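Side-chain contact in NUDIX hydrolase (Nitrosomonas europaea, PDB 2B0V), which probably hydrolyses phosphate links in nucleoside di- and triphosphates and thiamine diphosphate, as a magnesium-dependent Nudix enzyme of the NudJ subfamily: residues A[112-115]-A[116-120]. Residues are numbered along the deposited sequence; the frame is centred on the assembly and turned at random.
Sequences FSID and EIRAK
S113 O accepts from I117 N at 3.0 Å, I114 O from R118 N and D115 O from A119 N, the i to i+4 bonds of the short helix 114-119 that follows strand 106-113. At its N-terminus S113 OG, placed between its backbone N and carbonyl carbon (chi1 66°), points to the first turn and accepts from E116 N at 3.3 Å. In return E116 OE1 takes S113 N at 3.0 Å, a straight bond of 167° that meets the carboxylate on its anti side and out of its plane. Serine suits an N-cap because its short hydroxyl reaches an N-H with no earlier helix carbonyl; glutamate three residues on is long enough to return to the cap's N-H, and its negative charge probably favours this helix end. With an alanine in place of S113, OG is gone and E116 N would probably lose its capping acceptor, the first turn being likelier to fray. Beside the box, F112 CB packs on I117 CG1 at 3.6 Å; the branched apolar I117 suits this buried side, where both side chains also rest on L23 of strand 20-26. I114 CG1 sits over the centre of one face of the R118 guanidinium, 3.5 Å from CZ, a flat end that the long arginine chain, extended from CG to NE, carries across it. R118 NH1 also makes a long salt bridge of 4.0 Å to D115 OD1, and a water joins the same two atoms. I114 and I117 both touch I133 of helix 128-137. Such reciprocal bonding is the capping box, here starting a surface helix of the Nudix fold.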
loop_
_atom_site.group_PDB
_atom_site.type_symbol
_atom_site.label_atom_id
_atom_site.label_comp_id
_atom_site.label_asym_id
_atom_site.label_seq_id
_atom_site.Cartn_x
_atom_site.Cartn_y
_atom_site.Cartn_z
ATOM N N PHE A 112 11.716 6.122 2.837
ATOM C CA PHE A 112 12.071 7.238 1.945
ATOM C C PHE A 112 11.479 8.559 2.440
ATOM O O PHE A 112 10.314 8.612 2.829
ATOM C CB PHE A 112 11.512 6.984 0.533
ATOM C CG PHE A 112 12.061 5.788 -0.148
ATOM C CD1 PHE A 112 13.067 5.935 -1.127
ATOM C CD2 PHE A 112 11.556 4.491 0.136
ATOM C CE1 PHE A 112 13.534 4.799 -1.803
ATOM C CE2 PHE A 112 12.029 3.379 -0.538
ATOM C CZ PHE A 112 13.031 3.527 -1.495
ATOM N N SER A 113 12.252 9.633 2.341
ATOM C CA SER A 113 11.754 10.977 2.653
ATOM C C SER A 113 10.898 11.511 1.498
ATOM O O SER A 113 10.992 11.024 0.366
ATOM C CB SER A 113 12.951 11.918 2.833
ATOM O OG SER A 113 13.624 12.062 1.586
ATOM N N ILE A 114 10.092 12.544 1.758
ATOM C CA ILE A 114 9.267 13.100 0.685
ATOM C C ILE A 114 10.134 13.555 -0.507
ATOM O O ILE A 114 9.746 13.376 -1.671
ATOM C CB ILE A 114 8.353 14.244 1.191
ATOM C CG1 ILE A 114 7.302 14.572 0.134
ATOM C CG2 ILE A 114 9.160 15.488 1.597
ATOM C CD1 ILE A 114 6.421 13.420 -0.189
ATOM N N ASP A 115 11.300 14.149 -0.229
ATOM C CA ASP A 115 12.153 14.622 -1.326
ATOM C C ASP A 115 12.558 13.468 -2.239
ATOM O O ASP A 115 12.531 13.604 -3.469
ATOM C CB ASP A 115 13.387 15.371 -0.807
ATOM C CG ASP A 115 13.052 16.788 -0.389
ATOM O OD1 ASP A 115 11.841 17.102 -0.267
ATOM O OD2 ASP A 115 13.978 17.596 -0.187
ATOM N N GLU A 116 12.927 12.342 -1.626
ATOM C CA GLU A 116 13.373 11.179 -2.380
ATOM C C GLU A 116 12.228 10.603 -3.206
ATOM O O GLU A 116 12.406 10.198 -4.374
ATOM C CB GLU A 116 13.937 10.106 -1.436
ATOM C CG GLU A 116 15.269 10.537 -0.726
ATOM C CD GLU A 116 15.705 9.678 0.523
ATOM O OE1 GLU A 116 14.923 8.969 1.217
ATOM O OE2 GLU A 116 16.917 9.721 0.853
ATOM N N ILE A 117 11.050 10.542 -2.584
ATOM C CA ILE A 117 9.874 10.015 -3.281
ATOM C C ILE A 117 9.549 10.898 -4.486
ATOM O O ILE A 117 9.357 10.406 -5.612
ATOM C CB ILE A 117 8.668 9.926 -2.309
ATOM C CG1 ILE A 117 8.968 8.901 -1.206
ATOM C CG2 ILE A 117 7.390 9.495 -3.030
ATOM C CD1 ILE A 117 8.022 9.027 0.018
ATOM N N ARG A 118 9.534 12.220 -4.286
ATOM C CA ARG A 118 9.239 13.133 -5.401
ATOM C C ARG A 118 10.254 12.998 -6.525
ATOM O O ARG A 118 9.871 12.998 -7.689
ATOM C CB ARG A 118 9.126 14.594 -4.949
ATOM C CG ARG A 118 7.970 14.889 -4.047
ATOM C CD ARG A 118 7.947 16.380 -3.670
ATOM N NE ARG A 118 6.893 16.693 -2.708
ATOM C CZ ARG A 118 7.019 17.518 -1.665
ATOM N NH1 ARG A 118 8.166 18.148 -1.404
ATOM N NH2 ARG A 118 5.976 17.714 -0.866
ATOM N N ALA A 119 11.539 12.790 -6.187
ATOM C CA ALA A 119 12.585 12.732 -7.214
ATOM C C ALA A 119 12.517 11.420 -7.997
ATOM O O ALA A 119 13.121 11.279 -9.052
ATOM C CB ALA A 119 13.959 12.921 -6.569
ATOM N N LYS A 120 11.760 10.464 -7.465
ATOM C CA LYS A 120 11.625 9.154 -8.092
ATOM C C LYS A 120 10.277 9.002 -8.801
ATOM O O LYS A 120 9.868 7.890 -9.118
ATOM C CB LYS A 120 11.840 8.059 -7.049
ATOM C CG LYS A 120 13.311 7.746 -6.881
ATOM C CD LYS A 120 13.484 6.573 -5.940
ATOM C CE LYS A 120 14.832 5.954 -6.135
ATOM N NZ LYS A 120 15.899 6.924 -5.851
HETATM O O HOH W 1 10.877 17.952 -3.164
#